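Local coordinates for kelch domain-containing protein (Colletotrichum graminicola M1.001, PDB 5C86) that probably oxidises alcohols at a copper site, as a fungal member of the galactose oxidase and glyoxal oxidase family, at residues 397-411 with 441-453. Sequence-based numbering, arbitrary orientation.
Sequences AGAPITITMQDAGAY and DGKSFTVNVPNDY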
ATOM      1  N   ALA A 397       6.541  -2.272 -20.685  1.00 14.81           N
ATOM      2  CA  ALA A 397       6.907  -0.866 -20.512  1.00 16.44           C
ATOM      3  C   ALA A 397       7.070  -0.203 -21.861  1.00 15.08           C
ATOM      4  O   ALA A 397       7.575  -0.797 -22.835  1.00 17.30           O
ATOM      5  CB  ALA A 397       8.179  -0.742 -19.679  1.00 17.84           C
ATOM      6  N   GLY A 398       6.527   0.984 -21.950  1.00 13.48           N
ATOM      7  CA  GLY A 398       6.595   1.761 -23.231  1.00 15.20           C
ATOM      8  C   GLY A 398       5.401   1.577 -24.182  1.00 15.59           C
ATOM      9  O   GLY A 398       5.254   2.337 -25.129  1.00 18.53           O
ATOM     10  N   ALA A 399       4.586   0.558 -23.937  1.00 16.40           N
ATOM     11  CA  ALA A 399       3.640   0.075 -24.931  1.00 15.63           C
ATOM     12  C   ALA A 399       2.408   0.943 -24.894  1.00 15.42           C
ATOM     13  O   ALA A 399       2.037   1.512 -23.851  1.00 14.24           O
ATOM     14  CB  ALA A 399       3.319  -1.347 -24.680  1.00 18.07           C
ATOM     15  N   PRO A 400       1.749   1.058 -26.011  1.00 15.26           N
ATOM     16  CA  PRO A 400       0.540   1.812 -26.059  1.00 15.11           C
ATOM     17  C   PRO A 400      -0.662   1.010 -25.585  1.00 13.93           C
ATOM     18  O   PRO A 400      -0.706  -0.199 -25.739  1.00 16.15           O
ATOM     19  CB  PRO A 400       0.393   2.142 -27.569  1.00 16.95           C
ATOM     20  CG  PRO A 400       0.937   0.910 -28.233  1.00 19.32           C
ATOM     21  CD  PRO A 400       2.099   0.509 -27.351  1.00 19.27           C
ATOM     22  N   ILE A 401      -1.662   1.732 -25.038  1.00 12.71           N
ATOM     23  CA  ILE A 401      -2.968   1.206 -24.713  1.00 12.05           C
ATOM     24  C   ILE A 401      -3.974   2.231 -25.243  1.00 12.67           C
ATOM     25  O   ILE A 401      -3.902   3.423 -24.895  1.00 13.88           O
ATOM     26  CB  ILE A 401      -3.191   1.096 -23.228  1.00 15.12           C
ATOM     27  CG1 ILE A 401      -2.219   0.102 -22.621  1.00 17.10           C
ATOM     28  CG2 ILE A 401      -4.594   0.544 -22.912  1.00 16.08           C
ATOM     29  CD1 ILE A 401      -2.344   0.095 -21.082  1.00 19.54           C
ATOM     30  N   THR A 402      -4.904   1.791 -26.070  1.00 13.46           N
ATOM     31  CA  THR A 402      -5.992   2.620 -26.472  1.00 13.49           C
ATOM     32  C   THR A 402      -7.203   2.326 -25.553  1.00 12.45           C
ATOM     33  O   THR A 402      -7.615   1.151 -25.439  1.00 14.69           O
ATOM     34  CB  THR A 402      -6.377   2.418 -27.955  1.00 14.72           C
ATOM     35  OG1 THR A 402      -5.238   2.779 -28.764  1.00 17.31           O
ATOM     36  CG2 THR A 402      -7.529   3.310 -28.354  1.00 15.58           C
ATOM     37  N   ILE A 403      -7.754   3.376 -24.977  1.00 12.95           N
ATOM     38  CA  ILE A 403      -8.833   3.350 -24.012  1.00 14.02           C
ATOM     39  C   ILE A 403     -10.038   3.894 -24.759  1.00 14.80           C
ATOM     40  O   ILE A 403      -9.965   5.042 -25.193  1.00 16.90           O
ATOM     41  CB  ILE A 403      -8.518   4.213 -22.815  1.00 15.12           C
ATOM     42  CG1 ILE A 403      -7.198   3.802 -22.154  1.00 15.66           C
ATOM     43  CG2 ILE A 403      -9.720   4.187 -21.819  1.00 14.92           C
ATOM     44  CD1 ILE A 403      -6.408   4.916 -21.560  1.00 19.78           C
ATOM     45  N   THR A 404     -11.112   3.148 -24.851  1.00 14.87           N
ATOM     46  CA  THR A 404     -12.327   3.730 -25.529  1.00 16.75           C
ATOM     47  C   THR A 404     -13.378   3.993 -24.448  1.00 13.23           C
ATOM     48  O   THR A 404     -13.746   3.085 -23.735  1.00 13.59           O
ATOM     49  CB  THR A 404     -12.864   2.730 -26.519  1.00 19.94           C
ATOM     50  OG1 THR A 404     -11.828   2.434 -27.474  1.00 23.58           O
ATOM     51  CG2 THR A 404     -14.058   3.304 -27.239  1.00 22.29           C
ATOM     52  N   MET A 405     -13.778   5.235 -24.345  1.00 14.00           N
ATOM     53  CA  MET A 405     -14.767   5.743 -23.398  1.00 13.03           C
ATOM     54  C   MET A 405     -16.130   5.610 -23.999  1.00 16.17           C
ATOM     55  O   MET A 405     -16.321   5.802 -25.208  1.00 17.06           O
ATOM     56  CB  MET A 405     -14.481   7.176 -23.007  1.00 15.30           C
ATOM     57  CG  MET A 405     -13.054   7.409 -22.477  1.00 15.68           C
ATOM     58  SD  MET A 405     -12.657   6.329 -21.064  1.00 15.26           S
ATOM     59  CE  MET A 405     -13.880   6.939 -19.908  1.00 14.65           C
ATOM     60  N   GLN A 406     -17.099   5.394 -23.138  1.00 14.59           N
ATOM     61  CA  GLN A 406     -18.511   5.303 -23.555  1.00 14.74           C
ATOM     62  C   GLN A 406     -19.038   6.589 -24.150  1.00 16.69           C
ATOM     63  O   GLN A 406     -19.749   6.535 -25.198  1.00 19.53           O
ATOM     64  CB  GLN A 406     -19.325   4.870 -22.347  1.00 15.78           C
ATOM     65  CG  GLN A 406     -20.831   4.691 -22.670  1.00 20.50           C
ATOM     66  CD  GLN A 406     -21.519   4.292 -21.383  1.00 24.60           C
ATOM     67  OE1 GLN A 406     -21.410   3.183 -21.000  1.00 27.59           O
ATOM     68  NE2 GLN A 406     -22.027   5.241 -20.646  1.00 36.95           N
ATOM     69  N   ASP A 407     -18.724   7.717 -23.525  1.00 16.45           N
ATOM     70  CA  ASP A 407     -19.228   9.041 -23.841  1.00 19.03           C
ATOM     71  C   ASP A 407     -18.062   9.944 -24.301  1.00 18.35           C
ATOM     72  O   ASP A 407     -17.017  10.008 -23.676  1.00 17.11           O
ATOM     73  CB  ASP A 407     -19.861   9.699 -22.602  1.00 22.71           C
ATOM     74  CG  ASP A 407     -20.675   8.709 -21.735  1.00 30.30           C
ATOM     75  OD1 ASP A 407     -21.762   8.357 -22.276  1.00 28.62           O
ATOM     76  OD2 ASP A 407     -20.214   8.229 -20.596  1.00 30.99           O
ATOM     77  N   ALA A 408     -18.248  10.738 -25.331  1.00 15.23           N
ATOM     78  CA  ALA A 408     -17.217  11.720 -25.763  1.00 15.01           C
ATOM     79  C   ALA A 408     -16.947  12.717 -24.724  1.00 17.22           C
ATOM     80  O   ALA A 408     -17.837  13.165 -24.012  1.00 20.11           O
ATOM     81  CB  ALA A 408     -17.657  12.410 -27.053  1.00 15.11           C
ATOM     82  N   GLY A 409     -15.696  13.115 -24.590  1.00 15.88           N
ATOM     83  CA  GLY A 409     -15.341  14.155 -23.711  1.00 16.73           C
ATOM     84  C   GLY A 409     -13.835  14.446 -23.744  1.00 16.35           C
ATOM     85  O   GLY A 409     -13.135  13.844 -24.515  1.00 19.85           O
ATOM     86  N   ALA A 410     -13.411  15.320 -22.861  1.00 17.71           N
ATOM     87  CA  ALA A 410     -12.017  15.625 -22.622  1.00 19.50           C
ATOM     88  C   ALA A 410     -11.651  14.837 -21.330  1.00 19.58           C
ATOM     89  O   ALA A 410     -12.169  15.100 -20.272  1.00 27.46           O
ATOM     90  CB  ALA A 410     -11.801  17.112 -22.422  1.00 20.54           C
ATOM     91  N   TYR A 411     -10.789  13.864 -21.465  1.00 15.28           N
ATOM     92  CA  TYR A 411     -10.447  13.017 -20.356  1.00 12.83           C
ATOM     93  C   TYR A 411      -8.966  13.128 -19.969  1.00 13.18           C
ATOM     94  O   TYR A 411      -8.094  13.399 -20.856  1.00 14.94           O
ATOM     95  CB  TYR A 411     -10.672  11.572 -20.719  1.00 13.98           C
ATOM     96  CG  TYR A 411     -12.138  11.192 -20.865  1.00 13.59           C
ATOM     97  CD1 TYR A 411     -12.927  10.926 -19.731  1.00 13.65           C
ATOM     98  CD2 TYR A 411     -12.774  11.231 -22.086  1.00 15.90           C
ATOM     99  CE1 TYR A 411     -14.285  10.641 -19.860  1.00 14.53           C
ATOM    100  CE2 TYR A 411     -14.117  10.932 -22.171  1.00 16.14           C
ATOM    101  CZ  TYR A 411     -14.842  10.610 -21.042  1.00 14.52           C
ATOM    102  OH  TYR A 411     -16.172  10.244 -21.204  1.00 15.30           O
ATOM    103  N   ASP A 441     -12.654  11.587 -31.961  1.00 20.38           N
ATOM    104  CA  ASP A 441     -14.055  11.636 -31.580  1.00 23.73           C
ATOM    105  C   ASP A 441     -14.313  11.920 -30.123  1.00 22.43           C
ATOM    106  O   ASP A 441     -15.466  11.888 -29.675  1.00 22.64           O
ATOM    107  CB  ASP A 441     -14.660  10.304 -31.970  1.00 24.36           C
ATOM    108  CG  ASP A 441     -13.945   9.073 -31.329  1.00 26.85           C
ATOM    109  OD1 ASP A 441     -12.980   9.216 -30.515  1.00 24.42           O
ATOM    110  OD2 ASP A 441     -14.420   7.959 -31.636  1.00 30.71           O
ATOM    111  N   GLY A 442     -13.258  12.168 -29.354  1.00 18.15           N
ATOM    112  CA  GLY A 442     -13.389  12.323 -27.930  1.00 17.93           C
ATOM    113  C   GLY A 442     -13.785  11.050 -27.198  1.00 17.90           C
ATOM    114  O   GLY A 442     -14.135  11.133 -26.002  1.00 17.34           O
ATOM    115  N   LYS A 443     -13.639   9.909 -27.816  1.00 17.41           N
ATOM    116  CA  LYS A 443     -13.969   8.606 -27.185  1.00 17.73           C
ATOM    117  C   LYS A 443     -12.739   7.710 -27.035  1.00 18.30           C
ATOM    118  O   LYS A 443     -12.457   7.150 -25.948  1.00 19.00           O
ATOM    119  CB  LYS A 443     -15.033   7.884 -27.963  1.00 19.65           C
ATOM    120  CG  LYS A 443     -16.428   8.540 -27.868  1.00 23.38           C
ATOM    121  CD  LYS A 443     -17.539   7.752 -28.620  1.00 26.86           C
ATOM    122  CE  LYS A 443     -17.494   6.163 -28.680  1.00 33.23           C
ATOM    123  NZ  LYS A 443     -17.536   5.015 -27.626  1.00 32.18           N
ATOM    124  N   SER A 444     -11.941   7.641 -28.059  1.00 16.44           N
ATOM    125  CA  SER A 444     -10.797   6.754 -28.004  1.00 16.29           C
ATOM    126  C   SER A 444      -9.574   7.666 -27.695  1.00 15.21           C
ATOM    127  O   SER A 444      -9.414   8.752 -28.279  1.00 15.78           O
ATOM    128  CB  SER A 444     -10.571   6.075 -29.348  1.00 20.77           C
ATOM    129  OG  SER A 444     -11.562   5.050 -29.453  1.00 28.87           O
ATOM    130  N   PHE A 445      -8.767   7.239 -26.714  1.00 13.13           N
ATOM    131  CA  PHE A 445      -7.585   7.931 -26.268  1.00 13.24           C
ATOM    132  C   PHE A 445      -6.477   6.949 -26.172  1.00 13.36           C
ATOM    133  O   PHE A 445      -6.652   5.868 -25.594  1.00 14.44           O
ATOM    134  CB  PHE A 445      -7.773   8.598 -24.954  1.00 13.38           C
ATOM    135  CG  PHE A 445      -8.745   9.699 -24.988  1.00 14.76           C
ATOM    136  CD1 PHE A 445     -10.093   9.411 -24.962  1.00 16.63           C
ATOM    137  CD2 PHE A 445      -8.315  11.022 -25.063  1.00 16.06           C
ATOM    138  CE1 PHE A 445     -11.008  10.440 -25.054  1.00 16.67           C
ATOM    139  CE2 PHE A 445      -9.242  12.046 -25.144  1.00 16.19           C
ATOM    140  CZ  PHE A 445     -10.581  11.703 -25.175  1.00 16.73           C
ATOM    141  N   THR A 446      -5.285   7.302 -26.636  1.00 12.15           N
ATOM    142  CA  THR A 446      -4.205   6.362 -26.531  1.00 11.85           C
ATOM    143  C   THR A 446      -3.153   6.932 -25.580  1.00 10.87           C
ATOM    144  O   THR A 446      -2.789   8.085 -25.675  1.00 12.91           O
ATOM    145  CB  THR A 446      -3.573   6.053 -27.911  1.00 13.66           C
ATOM    146  OG1 THR A 446      -4.609   5.461 -28.753  1.00 14.32           O
ATOM    147  CG2 THR A 446      -2.375   5.121 -27.781  1.00 14.13           C
ATOM    148  N   VAL A 447      -2.712   6.101 -24.672  1.00 10.73           N
ATOM    149  CA  VAL A 447      -1.670   6.395 -23.694  1.00 11.71           C
ATOM    150  C   VAL A 447      -0.505   5.470 -23.939  1.00 12.26           C
ATOM    151  O   VAL A 447      -0.639   4.435 -24.611  1.00 13.45           O
ATOM    152  CB  VAL A 447      -2.180   6.182 -22.224  1.00 12.67           C
ATOM    153  CG1 VAL A 447      -3.291   7.139 -21.909  1.00 12.27           C
ATOM    154  CG2 VAL A 447      -2.570   4.720 -21.914  1.00 14.20           C
ATOM    155  N   ASN A 448       0.637   5.793 -23.340  1.00 11.85           N
ATOM    156  CA  ASN A 448       1.698   4.804 -23.325  1.00 12.92           C
ATOM    157  C   ASN A 448       2.102   4.565 -21.873  1.00 11.62           C
ATOM    158  O   ASN A 448       2.307   5.493 -21.079  1.00 12.89           O
ATOM    159  CB  ASN A 448       2.960   5.307 -24.043  1.00 13.93           C
ATOM    160  CG  ASN A 448       2.844   5.449 -25.521  1.00 17.59           C
ATOM    161  OD1 ASN A 448       1.864   5.042 -26.190  1.00 21.05           O
ATOM    162  ND2 ASN A 448       3.920   5.982 -26.078  1.00 18.77           N
ATOM    163  N   VAL A 449       2.381   3.310 -21.578  1.00 12.70           N
ATOM    164  CA  VAL A 449       2.962   2.954 -20.279  1.00 11.55           C
ATOM    165  C   VAL A 449       4.382   3.530 -20.192  1.00 12.96           C
ATOM    166  O   VAL A 449       5.053   3.431 -21.202  1.00 12.55           O
ATOM    167  CB  VAL A 449       2.998   1.467 -20.112  1.00 13.07           C
ATOM    168  CG1 VAL A 449       3.720   1.079 -18.842  1.00 13.38           C
ATOM    169  CG2 VAL A 449       1.582   0.928 -20.078  1.00 13.91           C
ATOM    170  N   PRO A 450       4.820   4.072 -19.056  1.00 11.62           N
ATOM    171  CA  PRO A 450       6.169   4.533 -18.944  1.00 13.29           C
ATOM    172  C   PRO A 450       7.196   3.469 -19.416  1.00 11.90           C
ATOM    173  O   PRO A 450       7.043   2.294 -19.222  1.00 11.78           O
ATOM    174  CB  PRO A 450       6.337   4.769 -17.454  1.00 13.74           C
ATOM    175  CG  PRO A 450       4.935   5.194 -17.019  1.00 12.90           C
ATOM    176  CD  PRO A 450       4.037   4.376 -17.836  1.00 11.99           C
ATOM    177  N   ASN A 451       8.284   3.979 -20.059  1.00 12.81           N
ATOM    178  CA  ASN A 451       9.300   3.037 -20.456  1.00 13.61           C
ATOM    179  C   ASN A 451      10.194   2.480 -19.397  1.00 15.81           C
ATOM    180  O   ASN A 451      10.794   1.420 -19.606  1.00 18.99           O
ATOM    181  CB  ASN A 451      10.156   3.746 -21.497  1.00 15.80           C
ATOM    182  CG  ASN A 451       9.698   3.466 -22.871  1.00 21.96           C
ATOM    183  OD1 ASN A 451       9.690   2.313 -23.342  1.00 21.69           O
ATOM    184  ND2 ASN A 451       9.312   4.557 -23.570  1.00 24.42           N
ATOM    185  N   ASP A 452      10.275   3.079 -18.238  1.00 15.02           N
ATOM    186  CA  ASP A 452      11.206   2.662 -17.226  1.00 14.71           C
ATOM    187  C   ASP A 452      10.441   1.784 -16.214  1.00 15.54           C
ATOM    188  O   ASP A 452       9.454   2.239 -15.577  1.00 14.58           O
ATOM    189  CB  ASP A 452      11.732   3.911 -16.502  1.00 17.75           C
ATOM    190  CG  ASP A 452      13.003   3.637 -15.726  1.00 24.83           C
ATOM    191  OD1 ASP A 452      13.079   2.638 -15.010  1.00 21.60           O
ATOM    192  OD2 ASP A 452      13.958   4.462 -15.889  1.00 26.57           O
ATOM    193  N   TYR A 453      10.923   0.563 -16.042  1.00 13.70           N
ATOM    194  CA  TYR A 453      10.330  -0.356 -15.090  1.00 13.25           C
ATOM    195  C   TYR A 453      10.518   0.073 -13.658  1.00 12.82           C
ATOM    196  O   TYR A 453       9.830  -0.519 -12.810  1.00 13.99           O
ATOM    197  CB  TYR A 453      10.824  -1.795 -15.262  1.00 14.52           C
ATOM    198  CG  TYR A 453      10.215  -2.501 -16.434  1.00 13.55           C
ATOM    199  CD1 TYR A 453       8.950  -3.017 -16.438  1.00 13.89           C
ATOM    200  CD2 TYR A 453      10.966  -2.692 -17.615  1.00 14.53           C
ATOM    201  CE1 TYR A 453       8.407  -3.651 -17.526  1.00 15.56           C
ATOM    202  CE2 TYR A 453      10.412  -3.359 -18.677  1.00 15.48           C
ATOM    203  CZ  TYR A 453       9.184  -3.850 -18.661  1.00 14.02           C
ATOM    204  OH  TYR A 453       8.575  -4.456 -19.747  1.00 17.07           O
TER
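Ile403 and Phe445 exchange two backbone hydrogen bonds, as do Ile401 and Val447, giving strands 400-405 and 444-448 an antiparallel register. On their buried face the side chains interlock. Ile403 CD1 lodges against both methyls of Val447, 3.8 Å from Val447 CG1, while Ile401 CD1 reaches on to Val449 CG2. Beyond Ile403, Met405 CG lies over one face of the Tyr411 ring, and the edge of that ring is turned toward the face of Phe445 in an offset edge-to-face pair, Tyr411 CD2 3.5 Å from Phe445 CE1 and the planes at 79°. Tyr411 OH donates to Asp407 O, tying the ring to the loop that leads to it.

The opposite face is largely polar: Thr402 OG1 and Thr446 OG1 hydrogen-bond at 2.8 Å, both hydroxyls being anti to their carbonyl carbons (chi1 near -60°). The Lys443 chain, bent at its last two torsions, curls back until NZ gives a 2.8 Å bond to Met405 O. At the far end Ala397 CB sits over the Tyr453 ring, 3.6 Å from its centroid, and Ala397 N donates to Tyr453 OH, which also hydrogen-bonds Thr481 O.

Within the E-set domain, strands 387-390 and 431-438 flank the pair, and strand 459-466 packs on Ile401, Ile403 and Met405 through Leu463 and Ala465.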